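Local coordinates for SnoaL-like domain-containing protein (Agrobacterium tumefaciens str. C58, PDB 3DXO) that is of unknown function but belongs to the SnoaL-like family of the NTF2 clan and is a putative isomerase, at residues Met2-Thr7 and Asn78-Ser83; Thr11-Trp16 and Phe82-Ile87; Trp16-Asn21 and Arg25-Gln30; Val101-Asn104 and Arg108-Asn111. All coordinates share one frame; numbering follows the deposited sequence. Where two conformers were deposited one is given.

Interaction 1. Residues Met2-Thr7 and Asn78-Ser83; sequences MTQHLT and NFTRFS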
loop_
_atom_site.group_PDB
_atom_site.type_symbol
_atom_site.label_atom_id
_atom_site.label_comp_id
_atom_site.label_asym_id
_atom_site.label_seq_id
_atom_site.Cartn_x
_atom_site.Cartn_y
_atom_site.Cartn_z
HETATM N N MSE B 2 -7.068 -5.971 -14.768
HETATM C CA MSE B 2 -7.948 -4.874 -14.233
HETATM C C MSE B 2 -9.204 -5.440 -13.566
HETATM O O MSE B 2 -9.518 -5.113 -12.417
HETATM C CB MSE B 2 -8.356 -3.853 -15.332
HETATM C CG MSE B 2 -7.386 -2.645 -15.533
HETATM SE SE MSE B 2 -7.944 -1.187 -16.841
HETATM C CE MSE B 2 -6.568 0.235 -16.359
ATOM N N THR B 3 -9.953 -6.271 -14.302
ATOM C CA THR B 3 -11.207 -6.825 -13.741
ATOM C C THR B 3 -10.919 -7.685 -12.523
ATOM O O THR B 3 -11.651 -7.616 -11.528
ATOM C CB THR B 3 -12.044 -7.645 -14.723
ATOM O OG1 THR B 3 -12.525 -6.791 -15.763
ATOM C CG2 THR B 3 -13.255 -8.231 -14.012
ATOM N N GLN B 4 -9.857 -8.485 -12.578
ATOM C CA GLN B 4 -9.458 -9.264 -11.402
ATOM C C GLN B 4 -9.276 -8.316 -10.176
ATOM O O GLN B 4 -9.711 -8.662 -9.067
ATOM C CB GLN B 4 -8.225 -10.145 -11.732
ATOM C CG GLN B 4 -7.509 -10.875 -10.543
ATOM C CD GLN B 4 -6.102 -10.299 -10.178
ATOM O OE1 GLN B 4 -5.858 -9.903 -9.035
ATOM N NE2 GLN B 4 -5.181 -10.285 -11.151
ATOM N N HIS B 5 -8.713 -7.113 -10.388
ATOM C CA HIS B 5 -8.532 -6.146 -9.288
ATOM C C HIS B 5 -9.826 -5.475 -8.840
ATOM O O HIS B 5 -9.948 -5.066 -7.671
ATOM C CB HIS B 5 -7.502 -5.060 -9.623
ATOM C CG HIS B 5 -6.138 -5.595 -9.939
ATOM N ND1 HIS B 5 -5.394 -6.326 -9.036
ATOM C CD2 HIS B 5 -5.384 -5.500 -11.062
ATOM C CE1 HIS B 5 -4.250 -6.673 -9.599
ATOM N NE2 HIS B 5 -4.213 -6.175 -10.825
ATOM N N LEU B 6 -10.789 -5.349 -9.756
ATOM C CA LEU B 6 -12.073 -4.734 -9.411
ATOM C C LEU B 6 -12.860 -5.728 -8.552
ATOM O O LEU B 6 -13.415 -5.361 -7.482
ATOM C CB LEU B 6 -12.851 -4.321 -10.664
ATOM C CG LEU B 6 -14.219 -3.675 -10.422
ATOM C CD1 LEU B 6 -14.110 -2.453 -9.497
ATOM C CD2 LEU B 6 -14.899 -3.324 -11.749
ATOM N N THR B 7 -12.877 -6.984 -9.006
ATOM C CA THR B 7 -13.572 -8.057 -8.284
ATOM C C THR B 7 -13.046 -8.158 -6.838
ATOM O O THR B 7 -13.819 -8.260 -5.876
ATOM C CB THR B 7 -13.403 -9.409 -9.017
ATOM O OG1 THR B 7 -13.919 -9.284 -10.355
ATOM C CG2 THR B 7 -14.089 -10.533 -8.273
ATOM N N ASN B 78 -0.044 -10.580 -7.310
ATOM C CA ASN B 78 -1.094 -10.871 -6.340
ATOM C C ASN B 78 -1.466 -9.638 -5.502
ATOM O O ASN B 78 -2.114 -9.757 -4.467
ATOM C CB ASN B 78 -0.674 -12.019 -5.416
ATOM C CG ASN B 78 0.501 -11.652 -4.521
ATOM O OD1 ASN B 78 1.544 -11.192 -4.993
ATOM N ND2 ASN B 78 0.338 -11.859 -3.211
ATOM N N PHE B 79 -1.054 -8.449 -5.940
ATOM C CA PHE B 79 -1.421 -7.207 -5.233
ATOM C C PHE B 79 -2.527 -6.425 -5.923
ATOM O O PHE B 79 -2.513 -6.243 -7.148
ATOM C CB PHE B 79 -0.215 -6.269 -5.076
ATOM C CG PHE B 79 0.827 -6.798 -4.161
ATOM C CD1 PHE B 79 0.624 -6.785 -2.785
ATOM C CD2 PHE B 79 2.004 -7.317 -4.661
ATOM C CE1 PHE B 79 1.580 -7.284 -1.925
ATOM C CE2 PHE B 79 2.967 -7.809 -3.804
ATOM C CZ PHE B 79 2.750 -7.793 -2.428
ATOM N N THR B 80 -3.477 -5.977 -5.111
ATOM C CA THR B 80 -4.540 -5.090 -5.539
ATOM C C THR B 80 -4.528 -3.839 -4.645
ATOM O O THR B 80 -4.274 -3.919 -3.456
ATOM C CB THR B 80 -5.903 -5.789 -5.458
ATOM O OG1 THR B 80 -5.901 -6.912 -6.355
ATOM C CG2 THR B 80 -7.033 -4.823 -5.817
ATOM N N ARG B 81 -4.751 -2.682 -5.250
ATOM C CA ARG B 81 -4.863 -1.418 -4.533
ATOM C C ARG B 81 -6.139 -0.704 -4.934
ATOM O O ARG B 81 -6.471 -0.619 -6.121
ATOM C CB ARG B 81 -3.720 -0.467 -4.855
ATOM C CG ARG B 81 -4.013 0.942 -4.318
ATOM C CD ARG B 81 -2.960 1.973 -4.626
ATOM N NE ARG B 81 -2.816 2.241 -6.044
ATOM C CZ ARG B 81 -2.208 3.310 -6.524
ATOM N NH1 ARG B 81 -1.733 4.230 -5.710
ATOM N NH2 ARG B 81 -2.083 3.474 -7.826
ATOM N N PHE B 82 -6.822 -0.157 -3.940
ATOM C CA PHE B 82 -8.053 0.570 -4.172
ATOM C C PHE B 82 -8.333 1.513 -3.032
ATOM O O PHE B 82 -7.763 1.385 -1.931
ATOM C CB PHE B 82 -9.232 -0.398 -4.335
ATOM C CG PHE B 82 -9.480 -1.256 -3.136
ATOM C CD1 PHE B 82 -10.322 -0.830 -2.125
ATOM C CD2 PHE B 82 -8.869 -2.496 -3.017
ATOM C CE1 PHE B 82 -10.545 -1.642 -0.981
ATOM C CE2 PHE B 82 -9.077 -3.293 -1.897
ATOM C CZ PHE B 82 -9.912 -2.873 -0.882
ATOM N N SER B 83 -9.218 2.466 -3.307
ATOM C CA SER B 83 -9.640 3.446 -2.309
ATOM C C SER B 83 -11.150 3.468 -2.176
ATOM O O SER B 83 -11.867 3.067 -3.088
ATOM C CB SER B 83 -9.092 4.829 -2.616
ATOM O OG SER B 83 -7.687 4.813 -2.429
#
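A single side-chain hydrogen bond between H5 and T80 fastens the first turn of helix 3-17 to the start of strand 79-87, towards the periphery of an NTF2-like cone, where the helix lies against the sheet. H5 ND1 and T80 OG1 stand 2.8 Å apart in a nearly straight bond (170°), either atom being able to donate. The hydroxyl meets the imidazole at its edge, in the ring plane. H5 swings its CG anti to the carbonyl carbon (chi1 -59°), which carries the ring off the helix and across to the strand. T80 is turned so that its two branches share the work: OG1 takes the ring nitrogen, while the methyl CG2 rests 3.8 Å from H5 CB. On one face of the imidazole lies the amide carbon CD of Q4, 4.0 Å above the plane and displaced to the rim. The short helix and strand segments run at 62° with axes 8.4 Å apart. T80 also packs on I8 of the same helix and pairs by backbone with V101 of strand 93-103, while L6, on another side of the helix, reaches L69 and P73 of strand 66-76.

Interaction 2. Residues Thr11-Trp16 and Phe82-Ile87; sequences TYLAAW and FSWRLI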
loop_
_atom_site.group_PDB
_atom_site.type_symbol
_atom_site.label_atom_id
_atom_site.label_comp_id
_atom_site.label_asym_id
_atom_site.label_seq_id
_atom_site.Cartn_x
_atom_site.Cartn_y
_atom_site.Cartn_z
ATOM N N THR B 11 -15.315 -7.600 -3.643
ATOM C CA THR B 11 -15.476 -8.707 -2.682
ATOM C C THR B 11 -15.051 -8.242 -1.294
ATOM O O THR B 11 -15.698 -8.560 -0.291
ATOM C CB THR B 11 -14.608 -9.928 -3.086
ATOM O OG1 THR B 11 -15.070 -10.451 -4.333
ATOM C CG2 THR B 11 -14.669 -11.007 -2.034
ATOM N N TYR B 12 -13.958 -7.486 -1.243
ATOM C CA TYR B 12 -13.470 -6.962 0.024
ATOM C C TYR B 12 -14.526 -6.022 0.655
ATOM O O TYR B 12 -14.934 -6.237 1.801
ATOM C CB TYR B 12 -12.118 -6.259 -0.178
ATOM C CG TYR B 12 -11.598 -5.539 1.036
ATOM C CD1 TYR B 12 -11.984 -4.240 1.290
ATOM C CD2 TYR B 12 -10.741 -6.158 1.941
ATOM C CE1 TYR B 12 -11.537 -3.574 2.393
ATOM C CE2 TYR B 12 -10.284 -5.496 3.059
ATOM C CZ TYR B 12 -10.683 -4.195 3.269
ATOM O OH TYR B 12 -10.248 -3.474 4.368
ATOM N N LEU B 13 -14.978 -5.014 -0.101
ATOM C CA LEU B 13 -15.950 -4.051 0.416
ATOM C C LEU B 13 -17.308 -4.687 0.748
ATOM O O LEU B 13 -17.991 -4.245 1.675
ATOM C CB LEU B 13 -16.128 -2.877 -0.561
ATOM C CG LEU B 13 -14.951 -1.870 -0.673
ATOM C CD1 LEU B 13 -15.219 -0.786 -1.754
ATOM C CD2 LEU B 13 -14.620 -1.218 0.674
ATOM N N ALA B 14 -17.689 -5.722 0.001
ATOM C CA ALA B 14 -18.952 -6.444 0.234
ATOM C C ALA B 14 -18.994 -7.002 1.663
ATOM O O ALA B 14 -20.048 -6.965 2.330
ATOM C CB ALA B 14 -19.116 -7.554 -0.749
ATOM N N ALA B 15 -17.850 -7.505 2.125
ATOM C CA ALA B 15 -17.739 -8.029 3.461
ATOM C C ALA B 15 -17.912 -6.893 4.449
ATOM O O ALA B 15 -18.601 -7.072 5.418
ATOM C CB ALA B 15 -16.405 -8.740 3.669
ATOM N N TRP B 16 -17.300 -5.733 4.218
ATOM C CA TRP B 16 -17.442 -4.617 5.168
ATOM C C TRP B 16 -18.841 -4.016 5.180
ATOM O O TRP B 16 -19.253 -3.433 6.157
ATOM C CB TRP B 16 -16.428 -3.497 4.896
ATOM C CG TRP B 16 -15.074 -3.794 5.421
ATOM C CD1 TRP B 16 -14.082 -4.455 4.778
ATOM C CD2 TRP B 16 -14.559 -3.457 6.719
ATOM N NE1 TRP B 16 -12.968 -4.535 5.579
ATOM C CE2 TRP B 16 -13.232 -3.935 6.777
ATOM C CE3 TRP B 16 -15.069 -2.748 7.812
ATOM C CZ2 TRP B 16 -12.422 -3.757 7.888
ATOM C CZ3 TRP B 16 -14.269 -2.570 8.919
ATOM C CH2 TRP B 16 -12.964 -3.079 8.959
ATOM N N PHE B 82 -6.822 -0.157 -3.940
ATOM C CA PHE B 82 -8.053 0.570 -4.172
ATOM C C PHE B 82 -8.333 1.513 -3.032
ATOM O O PHE B 82 -7.763 1.385 -1.931
ATOM C CB PHE B 82 -9.232 -0.398 -4.335
ATOM C CG PHE B 82 -9.480 -1.256 -3.136
ATOM C CD1 PHE B 82 -10.322 -0.830 -2.125
ATOM C CD2 PHE B 82 -8.869 -2.496 -3.017
ATOM C CE1 PHE B 82 -10.545 -1.642 -0.981
ATOM C CE2 PHE B 82 -9.077 -3.293 -1.897
ATOM C CZ PHE B 82 -9.912 -2.873 -0.882
ATOM N N SER B 83 -9.218 2.466 -3.307
ATOM C CA SER B 83 -9.640 3.446 -2.309
ATOM C C SER B 83 -11.150 3.468 -2.176
ATOM O O SER B 83 -11.867 3.067 -3.088
ATOM C CB SER B 83 -9.092 4.829 -2.616
ATOM O OG SER B 83 -7.687 4.813 -2.429
ATOM N N TRP B 84 -11.611 3.914 -1.003
ATOM C CA TRP B 84 -13.027 3.954 -0.692
ATOM C C TRP B 84 -13.331 5.173 0.163
ATOM O O TRP B 84 -12.442 5.691 0.806
ATOM C CB TRP B 84 -13.437 2.675 0.061
ATOM C CG TRP B 84 -12.598 2.449 1.246
ATOM C CD1 TRP B 84 -11.477 1.685 1.303
ATOM C CD2 TRP B 84 -12.755 3.039 2.554
ATOM N NE1 TRP B 84 -10.946 1.728 2.573
ATOM C CE2 TRP B 84 -11.700 2.562 3.356
ATOM C CE3 TRP B 84 -13.681 3.918 3.117
ATOM C CZ2 TRP B 84 -11.520 2.952 4.694
ATOM C CZ3 TRP B 84 -13.518 4.296 4.463
ATOM C CH2 TRP B 84 -12.442 3.806 5.230
ATOM N N ARG B 85 -14.596 5.585 0.175
ATOM C CA ARG B 85 -15.077 6.706 0.951
ATOM C C ARG B 85 -16.057 6.196 2.008
ATOM O O ARG B 85 -16.789 5.229 1.770
ATOM C CB ARG B 85 -15.820 7.685 0.032
ATOM C CG ARG B 85 -15.039 8.233 -1.173
ATOM C CD ARG B 85 -13.723 8.875 -0.758
ATOM N NE ARG B 85 -13.935 9.947 0.198
ATOM C CZ ARG B 85 -12.982 10.490 0.938
ATOM N NH1 ARG B 85 -11.740 10.053 0.833
ATOM N NH2 ARG B 85 -13.279 11.454 1.803
ATOM N N LEU B 86 -16.071 6.847 3.167
ATOM C CA LEU B 86 -16.976 6.490 4.250
ATOM C C LEU B 86 -18.172 7.403 4.174
ATOM O O LEU B 86 -18.030 8.607 4.359
ATOM C CB LEU B 86 -16.286 6.655 5.617
ATOM C CG LEU B 86 -17.000 6.243 6.914
ATOM C CD1 LEU B 86 -17.394 4.788 6.909
ATOM C CD2 LEU B 86 -16.103 6.549 8.086
ATOM N N ILE B 87 -19.349 6.817 3.908
ATOM C CA ILE B 87 -20.613 7.556 3.783
ATOM C C ILE B 87 -21.539 7.391 5.021
ATOM O O ILE B 87 -21.848 6.284 5.499
ATOM C CB ILE B 87 -21.361 7.202 2.464
ATOM C CG1 ILE B 87 -20.427 7.337 1.229
ATOM C CG2 ILE B 87 -22.601 8.072 2.306
ATOM C CD1 ILE B 87 -19.765 8.674 1.020
#
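F82 meets Y12 first as strand 82-87 runs alongside helix 11-16, the two axes 11.0 Å apart and 27° from parallel. Its ring carbon CZ lies 3.3 Å from Y12 CD1, and the tyrosine approaches the phenyl at its edge, with CE1 in the ring plane. The ring planes stand at 59° and the centroids 5.2 Å apart, an oblique pairing that is neither a stack nor a true T-shape. The two side chains cross at about a right angle. F82 holds CG between its backbone N and carbonyl carbon (chi1 61°), which directs the ring towards the helix. The methyl CD2 of L13 adds a looser touch, 4.4 Å from F82 CE1. Two residues on, W84 CB lies 4.1 Å from L13 CD2. The indole NE1 of W84 is hydrogen-bonded to D99 OD2 of strand 93-103, and F67 of strand 66-76 meets the W84 ring edge-to-face. Across the two segments the contact has no hydrogen bond: it is hydrophobic and aromatic, consistent with the buried helix-on-sheet core of the NTF2 cone. A di(hydroxyethyl)ether, probably from the crystallisation liquor, makes a weak hydrogen bond with Y12 OH and may mark a pocket beside it.

Interaction 3. Residues Trp16-Asn21 and Arg25-Gln30; sequences WNEEDN and RHLVGQ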
loop_
_atom_site.group_PDB
_atom_site.type_symbol
_atom_site.label_atom_id
_atom_site.label_comp_id
_atom_site.label_asym_id
_atom_site.label_seq_id
_atom_site.Cartn_x
_atom_site.Cartn_y
_atom_site.Cartn_z
ATOM N N TRP B 16 -17.300 -5.733 4.218
ATOM C CA TRP B 16 -17.442 -4.617 5.168
ATOM C C TRP B 16 -18.841 -4.016 5.180
ATOM O O TRP B 16 -19.253 -3.433 6.157
ATOM C CB TRP B 16 -16.428 -3.497 4.896
ATOM C CG TRP B 16 -15.074 -3.794 5.421
ATOM C CD1 TRP B 16 -14.082 -4.455 4.778
ATOM C CD2 TRP B 16 -14.559 -3.457 6.719
ATOM N NE1 TRP B 16 -12.968 -4.535 5.579
ATOM C CE2 TRP B 16 -13.232 -3.935 6.777
ATOM C CE3 TRP B 16 -15.069 -2.748 7.812
ATOM C CZ2 TRP B 16 -12.422 -3.757 7.888
ATOM C CZ3 TRP B 16 -14.269 -2.570 8.919
ATOM C CH2 TRP B 16 -12.964 -3.079 8.959
ATOM N N ASN B 17 -19.565 -4.135 4.086
ATOM C CA ASN B 17 -20.901 -3.543 3.991
ATOM C C ASN B 17 -22.026 -4.487 4.313
ATOM O O ASN B 17 -23.189 -4.109 4.261
ATOM C CB ASN B 17 -21.118 -3.000 2.583
ATOM C CG ASN B 17 -20.360 -1.747 2.338
ATOM O OD1 ASN B 17 -20.403 -0.821 3.152
ATOM N ND2 ASN B 17 -19.683 -1.675 1.191
ATOM N N GLU B 18 -21.683 -5.739 4.582
ATOM C CA GLU B 18 -22.670 -6.741 4.919
ATOM C C GLU B 18 -23.228 -6.454 6.319
ATOM O O GLU B 18 -22.508 -6.384 7.342
ATOM C CB GLU B 18 -22.093 -8.143 4.806
ATOM C CG GLU B 18 -23.019 -9.224 5.322
ATOM C CD GLU B 18 -24.399 -9.199 4.688
ATOM O OE1 GLU B 18 -24.500 -8.996 3.487
ATOM O OE2 GLU B 18 -25.395 -9.390 5.388
ATOM N N GLU B 19 -24.540 -6.297 6.309
ATOM C CA GLU B 19 -25.359 -5.971 7.465
ATOM C C GLU B 19 -25.460 -7.123 8.493
ATOM O O GLU B 19 -25.372 -6.904 9.682
ATOM C CB GLU B 19 -26.717 -5.551 6.897
ATOM C CG GLU B 19 -27.761 -5.211 7.843
ATOM C CD GLU B 19 -28.583 -6.410 8.297
ATOM O OE1 GLU B 19 -28.931 -7.304 7.502
ATOM O OE2 GLU B 19 -28.922 -6.410 9.497
ATOM N N ASP B 20 -25.621 -8.351 8.017
ATOM C CA ASP B 20 -25.794 -9.518 8.889
ATOM C C ASP B 20 -24.451 -10.103 9.284
ATOM O O ASP B 20 -23.605 -10.358 8.427
ATOM C CB ASP B 20 -26.578 -10.568 8.171
ATOM C CG ASP B 20 -27.042 -11.638 9.074
ATOM O OD1 ASP B 20 -27.896 -11.366 9.930
ATOM O OD2 ASP B 20 -26.613 -12.775 8.894
ATOM N N ASN B 21 -24.242 -10.327 10.572
ATOM C CA ASN B 21 -22.973 -10.863 11.072
ATOM C C ASN B 21 -22.712 -12.293 10.531
ATOM O O ASN B 21 -21.591 -12.634 10.161
ATOM C CB ASN B 21 -22.902 -10.791 12.623
ATOM C CG ASN B 21 -22.800 -9.323 13.179
ATOM O OD1 ASN B 21 -22.055 -8.474 12.653
ATOM N ND2 ASN B 21 -23.523 -9.052 14.277
ATOM N N ARG B 25 -19.555 -13.808 8.168
ATOM C CA ARG B 25 -18.586 -14.878 8.456
ATOM C C ARG B 25 -18.396 -15.724 7.225
ATOM O O ARG B 25 -17.283 -16.048 6.831
ATOM C CB ARG B 25 -19.011 -15.769 9.604
ATOM C CG ARG B 25 -19.042 -15.056 10.881
ATOM C CD ARG B 25 -19.354 -16.002 12.018
ATOM N NE ARG B 25 -19.803 -15.180 13.128
ATOM C CZ ARG B 25 -21.056 -15.060 13.562
ATOM N NH1 ARG B 25 -22.078 -15.809 13.076
ATOM N NH2 ARG B 25 -21.284 -14.210 14.567
ATOM N N HIS B 26 -19.508 -16.061 6.607
ATOM C CA HIS B 26 -19.545 -16.832 5.355
ATOM C C HIS B 26 -18.720 -16.133 4.275
ATOM O O HIS B 26 -17.957 -16.736 3.572
ATOM C CB HIS B 26 -21.014 -17.048 4.885
ATOM C CG HIS B 26 -21.160 -17.368 3.423
ATOM N ND1 HIS B 26 -20.891 -18.615 2.894
ATOM C CD2 HIS B 26 -21.565 -16.599 2.383
ATOM C CE1 HIS B 26 -21.096 -18.591 1.591
ATOM N NE2 HIS B 26 -21.513 -17.383 1.257
ATOM N N LEU B 27 -18.889 -14.829 4.150
ATOM C CA LEU B 27 -18.161 -14.074 3.124
ATOM C C LEU B 27 -16.643 -14.058 3.382
ATOM O O LEU B 27 -15.870 -14.290 2.468
ATOM C CB LEU B 27 -18.674 -12.621 3.020
ATOM C CG LEU B 27 -20.110 -12.326 2.546
ATOM C CD1 LEU B 27 -20.458 -10.831 2.596
ATOM C CD2 LEU B 27 -20.314 -12.896 1.155
ATOM N N VAL B 28 -16.238 -13.767 4.624
ATOM C CA VAL B 28 -14.825 -13.779 5.043
ATOM C C VAL B 28 -14.286 -15.218 4.893
ATOM O O VAL B 28 -13.183 -15.425 4.379
ATOM C CB VAL B 28 -14.643 -13.294 6.504
ATOM C CG1 VAL B 28 -13.221 -13.586 7.023
ATOM C CG2 VAL B 28 -15.002 -11.829 6.628
ATOM N N GLY B 29 -15.075 -16.210 5.311
ATOM C CA GLY B 29 -14.706 -17.602 5.106
ATOM C C GLY B 29 -14.318 -17.837 3.648
ATOM O O GLY B 29 -13.274 -18.406 3.385
ATOM N N GLN B 30 -15.110 -17.353 2.696
ATOM C CA GLN B 30 -14.848 -17.610 1.279
ATOM C C GLN B 30 -13.650 -16.818 0.739
ATOM O O GLN B 30 -12.716 -17.391 0.162
ATOM C CB GLN B 30 -16.089 -17.305 0.430
ATOM C CG GLN B 30 -17.369 -18.092 0.783
ATOM C CD GLN B 30 -17.293 -19.592 0.491
ATOM O OE1 GLN B 30 -17.818 -20.397 1.264
ATOM N NE2 GLN B 30 -16.654 -19.973 -0.619
#
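E18 and L27 make the closest side-chain packing here: the leucine methyl CD1 lies 3.8 Å from E18 CB and also touches the CG beyond it, the two side chains crossing at about a right angle. E18 extends CG anti to its backbone N (chi1 172°) and then bends at chi2, so its aliphatic part faces the leucine while the carboxylate folds back on its own chain. There E18 OE2 accepts D20 N at 2.8 Å (158°), on the anti side and 32° out of the carboxylate plane, which ties up the turn between the helices. The other half of the contact is more open. R25 N donates to N21 O at 3.1 Å, an ordinary turn of helix 21-31, and the same carbonyl oxygen sits 4.1 Å above the centre of one face of the R25 guanidinium. That arginine is exposed, its chain extended from CG to NE; its NH1 makes a long, weak ion pair with E22 of the same helix. D20 occupies the N-cap position, its OD2 receiving R23 N. Together these features describe a turn between two consecutive helices, 3-17 and 21-31, the second started by an N-cap, at the surface of the NTF2-like domain.

Interaction 4. Residues Val101-Asn104 and Arg108-Asn111; sequences VSLN and RIDN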
loop_
_atom_site.group_PDB
_atom_site.type_symbol
_atom_site.label_atom_id
_atom_site.label_comp_id
_atom_site.label_asym_id
_atom_site.label_seq_id
_atom_site.Cartn_x
_atom_site.Cartn_y
_atom_site.Cartn_z
ATOM N N VAL B 101 -4.124 -5.042 -0.765
ATOM C CA VAL B 101 -4.551 -6.407 -0.469
ATOM C C VAL B 101 -3.661 -7.432 -1.195
ATOM O O VAL B 101 -3.273 -7.210 -2.327
ATOM C CB VAL B 101 -6.023 -6.582 -0.913
ATOM C CG1 VAL B 101 -6.503 -8.008 -0.694
ATOM C CG2 VAL B 101 -6.895 -5.612 -0.166
ATOM N N SER B 102 -3.335 -8.544 -0.545
ATOM C CA SER B 102 -2.503 -9.578 -1.148
ATOM C C SER B 102 -3.275 -10.880 -1.191
ATOM O O SER B 102 -3.920 -11.270 -0.213
ATOM C CB SER B 102 -1.256 -9.848 -0.315
ATOM O OG SER B 102 -0.700 -8.659 0.189
ATOM N N LEU B 103 -3.187 -11.565 -2.317
ATOM C CA LEU B 103 -3.803 -12.856 -2.473
ATOM C C LEU B 103 -2.731 -13.904 -2.315
ATOM O O LEU B 103 -1.595 -13.679 -2.705
ATOM C CB LEU B 103 -4.484 -12.956 -3.840
ATOM C CG LEU B 103 -5.979 -12.618 -3.854
ATOM C CD1 LEU B 103 -6.357 -11.337 -3.075
ATOM C CD2 LEU B 103 -6.478 -12.553 -5.256
ATOM N N ASN B 104 -3.066 -15.031 -1.705
ATOM C CA ASN B 104 -2.115 -16.126 -1.600
ATOM C C ASN B 104 -2.207 -16.910 -2.910
ATOM O O ASN B 104 -3.032 -16.587 -3.762
ATOM C CB ASN B 104 -2.370 -16.992 -0.360
ATOM C CG ASN B 104 -3.766 -17.604 -0.331
ATOM O OD1 ASN B 104 -4.444 -17.697 -1.357
ATOM N ND2 ASN B 104 -4.198 -18.025 0.856
ATOM N N ARG B 108 -7.030 -16.475 -2.234
ATOM C CA ARG B 108 -7.716 -15.913 -1.054
ATOM C C ARG B 108 -6.880 -14.854 -0.366
ATOM O O ARG B 108 -5.652 -14.941 -0.386
ATOM C CB ARG B 108 -8.125 -17.045 -0.105
ATOM C CG ARG B 108 -9.200 -17.925 -0.748
ATOM C CD ARG B 108 -9.373 -19.314 -0.145
ATOM N NE ARG B 108 -9.818 -19.295 1.249
ATOM C CZ ARG B 108 -10.166 -20.378 1.948
ATOM N NH1 ARG B 108 -10.153 -21.582 1.384
ATOM N NH2 ARG B 108 -10.547 -20.274 3.207
ATOM N N ILE B 109 -7.548 -13.872 0.253
ATOM C CA ILE B 109 -6.857 -12.725 0.886
ATOM C C ILE B 109 -6.018 -13.137 2.104
ATOM O O ILE B 109 -6.543 -13.619 3.100
ATOM C CB ILE B 109 -7.854 -11.588 1.306
ATOM C CG1 ILE B 109 -8.674 -11.117 0.092
ATOM C CG2 ILE B 109 -7.101 -10.437 1.921
ATOM C CD1 ILE B 109 -9.673 -10.029 0.369
ATOM N N ASP B 110 -4.706 -12.944 2.020
ATOM C CA ASP B 110 -3.789 -13.309 3.126
ATOM C C ASP B 110 -3.177 -12.105 3.848
ATOM O O ASP B 110 -2.592 -12.252 4.913
ATOM C CB ASP B 110 -2.666 -14.253 2.652
ATOM C CG ASP B 110 -1.717 -13.617 1.640
ATOM O OD1 ASP B 110 -1.809 -12.418 1.338
ATOM O OD2 ASP B 110 -0.857 -14.350 1.139
ATOM N N ASN B 111 -3.318 -10.913 3.288
ATOM C CA ASN B 111 -2.704 -9.754 3.915
ATOM C C ASN B 111 -3.331 -8.434 3.475
ATOM O O ASN B 111 -3.520 -8.220 2.286
ATOM C CB ASN B 111 -1.204 -9.743 3.586
ATOM C CG ASN B 111 -0.375 -9.038 4.656
ATOM O OD1 ASN B 111 -0.693 -9.127 5.850
ATOM N ND2 ASN B 111 0.691 -8.349 4.245
#
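I109 lies obliquely across both V101 and L103, sharing one face of the sheet with L103: I109 CG2 comes 3.6 Å from V101 CG1, and I109 CG1 is 3.9 Å from L103 CD1. S102 and N111 point to the other face, where S102 OG stands 3.6 Å from N111 CB. Between the S102-N111 and L103-I109 pairs the register slips by one residue, D110 and N111 both facing S102, a classic beta bulge in the hairpin of strands 93-103 and 109-117. S102 uses both backbone polar atoms there: its N donates to N111 O at 2.9 Å, and its O accepts D110 N. The D110 carboxylate leans towards the opposite strand, its OD2 3.4 Å from N104 CB. N104 and R108 lie side by side and point the same way, amide and guanidinium planes 65° apart. With CG between N and the carbonyl carbon (chi1 59°), N104 brings OD1 back to R108 N at 3.0 Å, the donor standing 41° out of the amide plane, while its own backbone N reaches R108 O. The same OD1 also accepts E106 N from within the connecting turn.

Overall arrangement
Interactions 1 and 2 hold the same pair of elements, helix 3-17 and strand 79-87, at successive levels: the first, nearer the periphery, relies on one polar side-chain bond, whereas the second is buried and wholly apolar across its segments. Interaction 3 is a surface contact where that helix passes into the next; its L27 also packs on A14 and A15 of interaction 2. Interaction 4 is partly buried and differs in kind, being mostly backbone bonding within a hairpin. It abuts interaction 1 through neighbouring strands of one sheet, N78 ND2 lying 2.7 Å from L103 O in a probable hydrogen bond, and F82 links it to interaction 2 by packing on V101. R108 passes close to G29 of interaction 3.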